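Local coordinates for outer membrane protein OMP121 (Bacteroides thetaiotaomicron, PDB 5FQ8) that probably imports nutrients across the outer membrane as a TonB-dependent receptor, a transmembrane beta barrel closed by a plug domain, at residues B[100-105]-B[109-114]; B[154-159]-B[483-488]; B[546-551]-B[556-561]; B[600-605]-B[689-694]. All blocks are in the same frame, centred on the assembly; numbering follows the deposited sequence.

How the contacts relate
Contact 1 is buried inside the plug domain. Contact 2 is partly buried and joins the plug to the barrel wall. The two touch where Leu101 packs on Arg156. Contact 3 is a wall hairpin, buried on one face, with Trp548 and Phe560 on the surface; its Tyr561 OH packs on Gly154 and Ser155 of contact 2. Contact 4 joins a loop to a short strand beyond the wall and meets contact 3 where Thr551 packs on Val600. Contact 1 uses one backbone hydrogen bond, two bridging waters and apolar groups, while contact 2 stacks two arginines. Contact 3 has regular strand pairing, whereas contact 4 rests on one amide. Contacts 3 and 4 also touch another protein.

Contact 1: B[100-105]-B[109-114]; sequences PLYVVD and LNNSTV
The Tyr102 ring meets the Asn111 amide at a steep slant, with their planes 67° apart. Asn111 ND2 lies 3.1 Å from Tyr102 CE1, placed obliquely to the ring. Two waters lie at the ring edge, in its plane. The first takes a hydrogen bond from Asn111 ND2 and gives one to Pro100 O. The second takes one from Tyr102 N and gives one to Leu109 O. The only direct hydrogen bond between the segments runs from Leu109 N to Tyr102 O, 2.8 Å long. Beside it, Tyr102 CB touches Leu109 CB, and Val104 CG2 rests 4.1 Å from Leu109 CD2. With chi1 at -172°, the Asn111 side chain extends away from its own N, and the amide reaches the tyrosine. Asn111 OD1 is held by Asn128 ND2 and Ala130 N, so the amide is gripped at both ends. A serine in place of Tyr102 would probably leave a gap beside the Asn111 amide and let it shift. The contact lies in the plug domain, on the side where it meets the barrel wall. Strand 101-103 pairs in parallel with strand 161-166, Tyr102 packs on Val86 of strand 84-88, and Leu109 reaches Arg383 and Tyr385 of barrel strand 376-394.

Contact 2: B[154-159]-B[483-488]; sequences GSRAAN and NERKVS. With KR0 (3-decanoyloxypropyl decanoate), chain K.
Arg156 and Arg485 stack through their guanidinium groups, whose centres are 4.3 Å apart and whose planes differ by 28°. The two side chains come from opposing sides and overlap alongside, each passing the other's end. Arg485 NE lies over one face of the Arg156 guanidinium, offset toward its rim. In return, Arg156 CD covers one face of the Arg485 guanidinium, again off centre. Both chains turn at chi3, -86° in Arg156 and -88° in Arg485, and these bends lay the flat ends across each other. Arg156 NH2 also comes within 3.5 Å of Asn483 ND2, a close approach without a hydrogen bond.

The next shell positions Arg485 more firmly than Arg156. Asn483 OD1 takes a hydrogen bond of 3.1 Å from Arg485 NE, which lies in the carbonyl plane. Asn483 ND2 is held in turn by Asn458 OD1. Glu456 forms a long, weak ion pair with Arg156 and also touches Arg485. Its negative charge probably offsets part of the crowding of like charges, to which Arg521 adds.

Glu484 has a different set of neighbours. Glu484 CB lies 3.7 Å from C3 of the bound 3-decanoyloxypropyl decanoate, and its OE2 makes a salt bridge with Arg522. Asn483 N approaches C2 of the same lipid-like molecule. The 3-10 turn carrying Arg156 belongs to the plug domain, while 483-488 is part of barrel strand 472-495. Such a polar seam between plug and inner barrel wall is characteristic of TonB-dependent receptors.

Contact 3: B[546-551]-B[556-561]; sequences NDWSST and NRSFFY
Arg557 reaches along the end of the facing strand. Its extended chain brings NH1 to two backbone oxygens near the guanidinium plane, Ser549 O and Ser550 O, and both bonds are weak. Arg557 CD also passes 3.2 Å from Ser549 O. The backbone O of Arg557 accepts a weak bond from Ser549 N. Arg557 NH2 instead bonds a polar side chain of another protein's chain.

Ser558 comes next, opposite Trp548 in a non-hydrogen-bonded pair. Ser558 CB lies 3.7 Å from Trp548 NE1. Asn546 ND2 lies over one face of that indole, toward the rim. Ser558 OG takes a hydrogen bond of 3.2 Å from Asn546 ND2, in the amide plane and fairly straight at 157°. A water joins Ser558 OG to Asn546 OD1 as well. A leucine in place of Asn546 would probably leave Ser558 OG without its amide donor and this water without its OD1 acceptor.

Strands 538-549 and 558-569 form an antiparallel beta hairpin of the transmembrane barrel. Phe559 and Asp547 form a hydrogen-bonded pair: Asp547 N gives to Phe559 O at 3.0 Å, and Phe559 N gives back to Asp547 O. A chi1 of 52° turns the Phe559 ring under Asp547 CB, a CH-pi contact over one face, 3.9 Å from the centroid. Ser549 CB meets the same ring at its edge.

Phe560 and Asn546 form a non-hydrogen-bonded pair, and Phe560 CB lies 3.1 Å from Asn546 OD1. Finally, Tyr561 OH donates to Asp547 OD2, which lies at the ring edge in its plane, while Asp547 OD1 makes a salt bridge with Arg545.

Contact 4: B[600-605]-B[689-694]; sequences VYMVNP and AQNMNL
Met602 and Asn691 come closest along the backbones, with their CA atoms 6.6 Å apart and no backbone hydrogen bond between the segments. Segment 600-605 is an irregular loop after barrel strand 582-596. Asn691 lies on the short strand 689-693, which pairs antiparallel with strand 661-680 and in parallel with strand 629-635. The contact joins a loop to a strand of the long excursions between barrel strands. It also lies beside another protein: a polar side chain of that chain bonds Tyr601 N.

The Asn691 amide reaches across to the loop. Asn691 ND2 gives a hydrogen bond of 2.9 Å to Met602 O, nearly straight at 164°. The oxygen lies close to the amide plane, but ND2 approaches it from well to the side of the C=O direction, at 112°. Asn691 OD1 accepts from Ser678 OG, so both ends of the amide are bonded and its rotation is fixed. The Met602 side chain runs roughly perpendicular to that of Asn691 and also packs on Ile676. Met602 CB lies 3.3 Å from Asn691 ND2. The bend at chi3 (74°) turns the methyl group back, leaving Met602 CE 3.5 Å from Asn691 CG.

Contact 1: B[100-105]-B[109-114]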
# COMPACT_ATOMS: atom_id res chain seq x y z
N PRO B 100 6.18 -34.49 -0.92
CA PRO B 100 6.41 -35.32 0.26
C PRO B 100 6.91 -34.51 1.44
O PRO B 100 7.47 -33.42 1.31
CB PRO B 100 7.48 -36.30 -0.21
CG PRO B 100 8.21 -35.55 -1.23
CD PRO B 100 7.19 -34.75 -1.96
N LEU B 101 6.70 -35.07 2.62
CA LEU B 101 7.19 -34.46 3.85
C LEU B 101 8.70 -34.61 3.92
O LEU B 101 9.21 -35.72 4.08
CB LEU B 101 6.54 -35.13 5.05
CG LEU B 101 7.13 -34.71 6.38
CD1 LEU B 101 6.90 -33.23 6.57
CD2 LEU B 101 6.49 -35.49 7.47
N TYR B 102 9.42 -33.50 3.80
CA TYR B 102 10.85 -33.51 4.01
C TYR B 102 11.16 -33.56 5.50
O TYR B 102 10.69 -32.72 6.26
CB TYR B 102 11.48 -32.27 3.39
CG TYR B 102 11.48 -32.22 1.89
CD1 TYR B 102 10.37 -31.82 1.19
CD2 TYR B 102 12.63 -32.53 1.17
CE1 TYR B 102 10.38 -31.74 -0.18
CE2 TYR B 102 12.64 -32.45 -0.19
CZ TYR B 102 11.51 -32.05 -0.87
OH TYR B 102 11.51 -31.97 -2.23
N VAL B 103 11.95 -34.54 5.92
CA VAL B 103 12.32 -34.73 7.33
C VAL B 103 13.84 -34.75 7.43
O VAL B 103 14.48 -35.56 6.76
CB VAL B 103 11.72 -36.03 7.89
CG1 VAL B 103 12.08 -36.20 9.32
CG2 VAL B 103 10.23 -36.03 7.73
N VAL B 104 14.42 -33.89 8.25
CA VAL B 104 15.85 -33.65 8.16
C VAL B 104 16.65 -34.35 9.27
O VAL B 104 17.60 -35.06 8.98
CB VAL B 104 16.19 -32.15 8.07
CG1 VAL B 104 17.62 -31.94 8.42
CG2 VAL B 104 15.97 -31.69 6.65
N ASP B 105 16.32 -34.17 10.54
CA ASP B 105 17.19 -34.88 11.49
C ASP B 105 16.66 -35.32 12.86
O ASP B 105 17.37 -35.14 13.83
CB ASP B 105 18.43 -34.03 11.79
CG ASP B 105 19.62 -34.35 10.89
OD1 ASP B 105 19.83 -35.52 10.54
OD2 ASP B 105 20.37 -33.41 10.54
N LEU B 109 10.71 -30.41 7.79
CA LEU B 109 11.30 -29.21 7.22
C LEU B 109 10.23 -28.42 6.48
O LEU B 109 9.37 -28.99 5.82
CB LEU B 109 12.41 -29.59 6.26
CG LEU B 109 13.19 -28.45 5.61
CD1 LEU B 109 14.10 -27.88 6.64
CD2 LEU B 109 13.96 -28.95 4.41
N ASN B 110 10.29 -27.10 6.58
CA ASN B 110 9.33 -26.29 5.85
C ASN B 110 9.66 -26.35 4.36
O ASN B 110 10.80 -26.14 3.96
CB ASN B 110 9.34 -24.84 6.34
CG ASN B 110 8.45 -23.95 5.51
OD1 ASN B 110 8.93 -23.18 4.69
ND2 ASN B 110 7.14 -24.06 5.71
N ASN B 111 8.65 -26.65 3.56
CA ASN B 111 8.82 -26.77 2.12
C ASN B 111 7.80 -25.89 1.42
O ASN B 111 7.09 -26.31 0.51
CB ASN B 111 8.69 -28.22 1.68
CG ASN B 111 9.04 -28.42 0.23
OD1 ASN B 111 9.87 -27.71 -0.32
ND2 ASN B 111 8.39 -29.38 -0.40
N SER B 112 7.72 -24.65 1.85
CA SER B 112 6.75 -23.73 1.28
C SER B 112 7.30 -23.11 0.02
O SER B 112 8.50 -22.87 -0.09
CB SER B 112 6.39 -22.65 2.29
OG SER B 112 5.79 -23.23 3.42
N THR B 113 6.44 -22.87 -0.94
CA THR B 113 6.86 -22.37 -2.23
C THR B 113 6.40 -20.93 -2.38
O THR B 113 5.32 -20.57 -1.91
CB THR B 113 6.31 -23.24 -3.36
OG1 THR B 113 6.77 -22.76 -4.63
CG2 THR B 113 4.82 -23.28 -3.34
N VAL B 114 7.22 -20.13 -3.02
CA VAL B 114 6.95 -18.72 -3.22
C VAL B 114 6.95 -18.49 -4.72
O VAL B 114 8.01 -18.42 -5.34
CB VAL B 114 7.98 -17.83 -2.52
CG1 VAL B 114 7.84 -16.41 -2.96
CG2 VAL B 114 7.81 -17.93 -1.02
O HOH W 1 6.83 -30.64 1.60
O HOH W 2 8.33 -30.98 4.23

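Contact 2: B[154-159]-B[483-488]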
# COMPACT_ATOMS: atom_id res chain seq x y z
N GLY B 154 3.15 -38.66 10.57
CA GLY B 154 1.83 -38.08 10.56
C GLY B 154 1.23 -37.93 9.18
O GLY B 154 1.69 -38.53 8.20
N SER B 155 0.20 -37.09 9.11
CA SER B 155 -0.63 -37.03 7.91
C SER B 155 0.18 -36.64 6.69
O SER B 155 0.01 -37.22 5.62
CB SER B 155 -1.77 -36.04 8.12
OG SER B 155 -1.28 -34.73 8.27
N ARG B 156 1.10 -35.68 6.84
CA ARG B 156 1.84 -35.22 5.67
C ARG B 156 2.63 -36.34 5.02
O ARG B 156 3.05 -36.19 3.87
CB ARG B 156 2.78 -34.08 6.05
CG ARG B 156 2.08 -32.88 6.61
CD ARG B 156 3.05 -31.80 6.93
NE ARG B 156 3.61 -31.94 8.26
CZ ARG B 156 4.45 -31.07 8.79
NH1 ARG B 156 4.82 -30.01 8.09
NH2 ARG B 156 4.92 -31.25 10.00
N ALA B 157 2.81 -37.45 5.71
CA ALA B 157 3.62 -38.53 5.18
C ALA B 157 2.91 -39.33 4.10
O ALA B 157 3.56 -40.13 3.42
CB ALA B 157 4.06 -39.46 6.30
N ALA B 158 1.61 -39.13 3.92
CA ALA B 158 0.91 -39.87 2.88
C ALA B 158 1.40 -39.47 1.51
O ALA B 158 1.29 -40.25 0.57
CB ALA B 158 -0.59 -39.64 2.97
N ASN B 159 1.92 -38.27 1.37
CA ASN B 159 2.48 -37.86 0.10
C ASN B 159 3.86 -38.40 -0.10
O ASN B 159 4.52 -38.04 -1.07
CB ASN B 159 2.48 -36.33 -0.01
CG ASN B 159 1.15 -35.79 -0.48
OD1 ASN B 159 0.62 -36.20 -1.50
ND2 ASN B 159 0.58 -34.89 0.30
N ASN B 483 2.15 -30.22 16.72
CA ASN B 483 2.52 -29.43 15.56
C ASN B 483 1.81 -28.08 15.60
O ASN B 483 0.66 -27.99 16.02
CB ASN B 483 2.17 -30.18 14.29
CG ASN B 483 2.81 -29.57 13.07
OD1 ASN B 483 2.13 -29.05 12.19
ND2 ASN B 483 4.13 -29.63 13.02
N GLU B 484 2.50 -27.04 15.14
CA GLU B 484 1.93 -25.70 15.08
C GLU B 484 2.54 -24.99 13.88
O GLU B 484 3.74 -24.75 13.86
CB GLU B 484 2.21 -24.93 16.37
CG GLU B 484 1.41 -23.64 16.49
CD GLU B 484 1.92 -22.72 17.56
OE1 GLU B 484 2.91 -22.00 17.32
OE2 GLU B 484 1.34 -22.73 18.66
N ARG B 485 1.72 -24.65 12.90
CA ARG B 485 2.21 -24.00 11.69
C ARG B 485 1.50 -22.66 11.53
O ARG B 485 0.28 -22.58 11.69
CB ARG B 485 1.99 -24.89 10.47
CG ARG B 485 2.85 -26.15 10.47
CD ARG B 485 2.71 -26.97 9.21
NE ARG B 485 1.62 -27.92 9.33
CZ ARG B 485 1.04 -28.48 8.29
NH1 ARG B 485 1.45 -28.18 7.08
NH2 ARG B 485 0.05 -29.34 8.46
N LYS B 486 2.27 -21.61 11.24
CA LYS B 486 1.73 -20.27 11.18
C LYS B 486 2.36 -19.53 10.02
O LYS B 486 3.56 -19.61 9.80
CB LYS B 486 1.98 -19.51 12.49
CG LYS B 486 1.47 -18.08 12.54
CD LYS B 486 1.84 -17.42 13.85
CE LYS B 486 1.27 -16.03 13.96
NZ LYS B 486 1.75 -15.29 15.16
N VAL B 487 1.54 -18.81 9.27
CA VAL B 487 2.04 -17.93 8.23
C VAL B 487 1.28 -16.63 8.36
O VAL B 487 0.11 -16.63 8.74
CB VAL B 487 1.90 -18.56 6.84
CG1 VAL B 487 0.52 -19.07 6.63
CG2 VAL B 487 2.25 -17.59 5.76
N SER B 488 1.96 -15.52 8.11
CA SER B 488 1.30 -14.24 8.02
C SER B 488 2.09 -13.38 7.05
O SER B 488 3.24 -13.68 6.75
CB SER B 488 1.17 -13.56 9.39
OG SER B 488 2.33 -12.85 9.78
C1 KR0 K . 1.54 -27.88 20.71
O1 KR0 K . 2.16 -28.88 21.51
C2 KR0 K . 2.48 -27.63 19.55
C3 KR0 K . 3.14 -26.28 19.67
C4 KR0 K . 6.40 -24.24 24.46
O4 KR0 K . 4.14 -26.25 20.69
C5 KR0 K . 4.66 -24.95 21.07
C6 KR0 K . 7.31 -25.48 24.40
C7 KR0 K . 2.72 -28.56 22.82
C8 KR0 K . 8.66 -25.30 25.10
O8 KR0 K . 4.19 -23.98 20.53
C9 KR0 K . 9.57 -26.52 24.91
O9 KR0 K . 2.08 -27.86 23.58
C10 KR0 K . 5.75 -24.77 22.10
C11 KR0 K . 5.24 -24.34 23.47
C12 KR0 K . 4.07 -29.06 23.24
C13 KR0 K . 3.99 -29.57 24.67
C14 KR0 K . 10.74 -26.54 25.90
C15 KR0 K . 11.84 -27.52 25.50
C16 KR0 K . 13.10 -27.37 26.33
C17 KR0 K . 5.12 -30.54 25.00
C18 KR0 K . 6.27 -29.89 25.76
C19 KR0 K . 7.42 -30.89 25.90
C20 KR0 K . 8.48 -30.47 26.91
C21 KR0 K . 9.62 -31.49 26.94
C22 KR0 K . 10.46 -31.37 28.21
C23 KR0 K . 11.76 -32.16 28.16

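Contact 3: B[546-551]-B[556-561]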
# COMPACT_ATOMS: atom_id res chain seq x y z
N ASN B 546 -3.33 -41.79 16.33
CA ASN B 546 -4.54 -40.98 16.39
C ASN B 546 -4.14 -39.52 16.48
O ASN B 546 -3.26 -39.16 17.27
CB ASN B 546 -5.43 -41.36 17.57
CG ASN B 546 -6.84 -40.83 17.42
OD1 ASN B 546 -7.72 -41.51 16.90
ND2 ASN B 546 -7.05 -39.59 17.86
N ASP B 547 -4.78 -38.69 15.68
CA ASP B 547 -4.48 -37.27 15.60
C ASP B 547 -5.71 -36.47 15.99
O ASP B 547 -6.84 -36.94 15.89
CB ASP B 547 -4.04 -36.87 14.20
CG ASP B 547 -2.68 -37.37 13.86
OD1 ASP B 547 -1.94 -37.70 14.80
OD2 ASP B 547 -2.35 -37.44 12.66
N TRP B 548 -5.47 -35.25 16.45
CA TRP B 548 -6.52 -34.28 16.70
C TRP B 548 -6.14 -33.01 15.97
O TRP B 548 -5.10 -32.42 16.27
CB TRP B 548 -6.69 -34.01 18.19
CG TRP B 548 -7.24 -35.12 19.00
CD1 TRP B 548 -8.52 -35.29 19.39
CD2 TRP B 548 -6.51 -36.21 19.57
NE1 TRP B 548 -8.65 -36.41 20.16
CE2 TRP B 548 -7.42 -36.99 20.29
CE3 TRP B 548 -5.17 -36.60 19.54
CZ2 TRP B 548 -7.04 -38.15 20.96
CZ3 TRP B 548 -4.80 -37.74 20.21
CH2 TRP B 548 -5.73 -38.50 20.91
N SER B 549 -6.94 -32.61 15.01
CA SER B 549 -6.57 -31.52 14.12
C SER B 549 -7.42 -30.29 14.39
O SER B 549 -8.62 -30.39 14.65
CB SER B 549 -6.70 -31.92 12.67
OG SER B 549 -6.21 -30.90 11.84
N SER B 550 -6.79 -29.12 14.30
CA SER B 550 -7.55 -27.90 14.45
C SER B 550 -8.37 -27.56 13.21
O SER B 550 -9.33 -26.80 13.32
CB SER B 550 -6.62 -26.74 14.77
OG SER B 550 -6.24 -26.08 13.60
N THR B 551 -8.05 -28.12 12.05
CA THR B 551 -8.74 -27.72 10.84
C THR B 551 -9.93 -28.61 10.51
O THR B 551 -10.51 -28.45 9.43
CB THR B 551 -7.78 -27.70 9.66
OG1 THR B 551 -7.18 -28.98 9.51
CG2 THR B 551 -6.70 -26.69 9.90
N ASN B 556 -15.46 -33.23 15.35
CA ASN B 556 -14.92 -34.31 14.54
C ASN B 556 -13.45 -34.03 14.24
O ASN B 556 -13.01 -34.08 13.09
CB ASN B 556 -15.75 -34.46 13.26
CG ASN B 556 -15.59 -35.82 12.63
OD1 ASN B 556 -14.66 -36.55 12.93
ND2 ASN B 556 -16.51 -36.17 11.74
N ARG B 557 -12.67 -33.73 15.27
CA ARG B 557 -11.25 -33.47 15.09
C ARG B 557 -10.44 -34.75 15.03
O ARG B 557 -9.40 -34.78 14.37
CB ARG B 557 -10.71 -32.62 16.24
CG ARG B 557 -11.31 -31.27 16.43
CD ARG B 557 -10.40 -30.45 17.32
NE ARG B 557 -11.02 -29.23 17.81
CZ ARG B 557 -11.12 -28.11 17.12
NH1 ARG B 557 -10.64 -28.04 15.89
NH2 ARG B 557 -11.70 -27.05 17.65
N SER B 558 -10.88 -35.79 15.72
CA SER B 558 -10.08 -36.99 15.92
C SER B 558 -10.19 -37.95 14.74
O SER B 558 -11.30 -38.30 14.32
CB SER B 558 -10.53 -37.70 17.19
OG SER B 558 -10.18 -39.07 17.20
N PHE B 559 -9.04 -38.37 14.21
CA PHE B 559 -9.00 -39.46 13.24
C PHE B 559 -7.90 -40.45 13.59
O PHE B 559 -6.82 -40.06 14.04
CB PHE B 559 -8.83 -38.96 11.80
CG PHE B 559 -7.68 -38.02 11.60
CD1 PHE B 559 -7.83 -36.68 11.80
CD2 PHE B 559 -6.46 -38.48 11.15
CE1 PHE B 559 -6.80 -35.82 11.59
CE2 PHE B 559 -5.43 -37.63 10.94
CZ PHE B 559 -5.59 -36.30 11.15
N PHE B 560 -8.18 -41.73 13.36
CA PHE B 560 -7.27 -42.81 13.68
C PHE B 560 -6.93 -43.58 12.41
O PHE B 560 -7.81 -43.88 11.61
CB PHE B 560 -7.91 -43.75 14.70
CG PHE B 560 -7.23 -45.07 14.83
CD1 PHE B 560 -6.20 -45.24 15.73
CD2 PHE B 560 -7.64 -46.16 14.09
CE1 PHE B 560 -5.59 -46.45 15.86
CE2 PHE B 560 -7.03 -47.36 14.22
CZ PHE B 560 -6.01 -47.51 15.10
N TYR B 561 -5.66 -43.92 12.25
CA TYR B 561 -5.23 -44.69 11.08
C TYR B 561 -4.17 -45.73 11.42
O TYR B 561 -3.09 -45.40 11.90
CB TYR B 561 -4.72 -43.77 9.98
CG TYR B 561 -3.82 -42.64 10.41
CD1 TYR B 561 -4.33 -41.51 11.02
CD2 TYR B 561 -2.46 -42.66 10.15
CE1 TYR B 561 -3.54 -40.47 11.39
CE2 TYR B 561 -1.65 -41.61 10.52
CZ TYR B 561 -2.21 -40.52 11.14
OH TYR B 561 -1.45 -39.45 11.52
O HOH W 3 -10.43 -41.59 16.00

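Contact 4: B[600-605]-B[689-694]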
# COMPACT_ATOMS: atom_id res chain seq x y z
N VAL B 600 -6.72 -24.63 6.32
CA VAL B 600 -7.26 -23.83 7.41
C VAL B 600 -8.57 -23.17 7.00
O VAL B 600 -8.78 -22.81 5.83
CB VAL B 600 -6.27 -22.76 7.89
CG1 VAL B 600 -5.26 -23.38 8.79
CG2 VAL B 600 -5.62 -22.08 6.73
N TYR B 601 -9.46 -23.01 7.98
CA TYR B 601 -10.64 -22.16 7.83
C TYR B 601 -11.47 -22.59 6.63
O TYR B 601 -11.55 -21.92 5.61
CB TYR B 601 -10.21 -20.70 7.69
CG TYR B 601 -9.10 -20.25 8.59
CD1 TYR B 601 -9.09 -20.56 9.93
CD2 TYR B 601 -8.05 -19.49 8.09
CE1 TYR B 601 -8.08 -20.13 10.74
CE2 TYR B 601 -7.05 -19.06 8.89
CZ TYR B 601 -7.06 -19.38 10.21
OH TYR B 601 -6.03 -18.95 11.02
N MET B 602 -12.09 -23.76 6.78
CA MET B 602 -12.98 -24.28 5.76
C MET B 602 -14.31 -24.71 6.33
O MET B 602 -15.13 -25.25 5.60
CB MET B 602 -12.32 -25.46 5.02
CG MET B 602 -11.05 -25.05 4.28
SD MET B 602 -10.26 -26.35 3.35
CE MET B 602 -11.34 -26.54 1.95
N VAL B 603 -14.55 -24.46 7.61
CA VAL B 603 -15.77 -24.88 8.29
C VAL B 603 -16.76 -23.73 8.42
O VAL B 603 -17.95 -23.90 8.18
CB VAL B 603 -15.42 -25.48 9.66
CG1 VAL B 603 -16.67 -25.92 10.38
CG2 VAL B 603 -14.48 -26.63 9.49
N ASN B 604 -16.30 -22.57 8.81
CA ASN B 604 -17.29 -21.56 9.12
C ASN B 604 -17.41 -20.56 8.00
O ASN B 604 -16.43 -20.28 7.31
CB ASN B 604 -16.91 -20.82 10.40
CG ASN B 604 -16.79 -21.74 11.57
OD1 ASN B 604 -17.67 -22.55 11.83
ND2 ASN B 604 -15.68 -21.64 12.27
N PRO B 605 -18.60 -20.00 7.80
CA PRO B 605 -18.76 -19.01 6.73
C PRO B 605 -18.07 -17.73 7.11
O PRO B 605 -17.90 -17.41 8.29
CB PRO B 605 -20.28 -18.82 6.65
CG PRO B 605 -20.87 -19.90 7.47
CD PRO B 605 -19.86 -20.27 8.49
N ALA B 689 -18.50 -22.40 -4.69
CA ALA B 689 -17.88 -23.64 -4.30
C ALA B 689 -18.41 -24.04 -2.95
O ALA B 689 -18.88 -23.20 -2.18
CB ALA B 689 -16.36 -23.52 -4.26
N GLN B 690 -18.37 -25.32 -2.67
CA GLN B 690 -18.71 -25.83 -1.35
C GLN B 690 -17.61 -26.76 -0.91
O GLN B 690 -17.14 -27.58 -1.69
CB GLN B 690 -20.05 -26.56 -1.35
CG GLN B 690 -20.40 -27.10 0.01
CD GLN B 690 -21.68 -27.88 0.03
OE1 GLN B 690 -22.12 -28.31 1.09
NE2 GLN B 690 -22.28 -28.07 -1.13
N ASN B 691 -17.17 -26.60 0.33
CA ASN B 691 -16.15 -27.49 0.88
C ASN B 691 -16.80 -28.80 1.27
O ASN B 691 -17.70 -28.82 2.11
CB ASN B 691 -15.48 -26.85 2.09
CG ASN B 691 -14.75 -25.59 1.76
OD1 ASN B 691 -14.32 -25.38 0.63
ND2 ASN B 691 -14.57 -24.75 2.75
N MET B 692 -16.37 -29.90 0.66
CA MET B 692 -16.89 -31.18 1.10
C MET B 692 -15.85 -32.26 0.88
O MET B 692 -14.83 -32.03 0.24
CB MET B 692 -18.20 -31.52 0.38
CG MET B 692 -18.19 -31.28 -1.11
SD MET B 692 -19.84 -30.96 -1.76
CE MET B 692 -20.85 -31.91 -0.66
N ASN B 693 -16.10 -33.42 1.47
CA ASN B 693 -15.23 -34.57 1.30
C ASN B 693 -15.40 -35.16 -0.09
O ASN B 693 -16.50 -35.52 -0.49
CB ASN B 693 -15.57 -35.63 2.35
CG ASN B 693 -15.47 -35.11 3.75
OD1 ASN B 693 -16.46 -34.95 4.43
ND2 ASN B 693 -14.26 -34.83 4.19
N LEU B 694 -14.30 -35.29 -0.82
CA LEU B 694 -14.38 -35.81 -2.17
C LEU B 694 -14.46 -37.33 -2.17
O LEU B 694 -14.54 -37.99 -1.13
CB LEU B 694 -13.17 -35.37 -2.99
CG LEU B 694 -12.99 -33.90 -3.32
CD1 LEU B 694 -11.96 -33.75 -4.40
CD2 LEU B 694 -14.29 -33.30 -3.75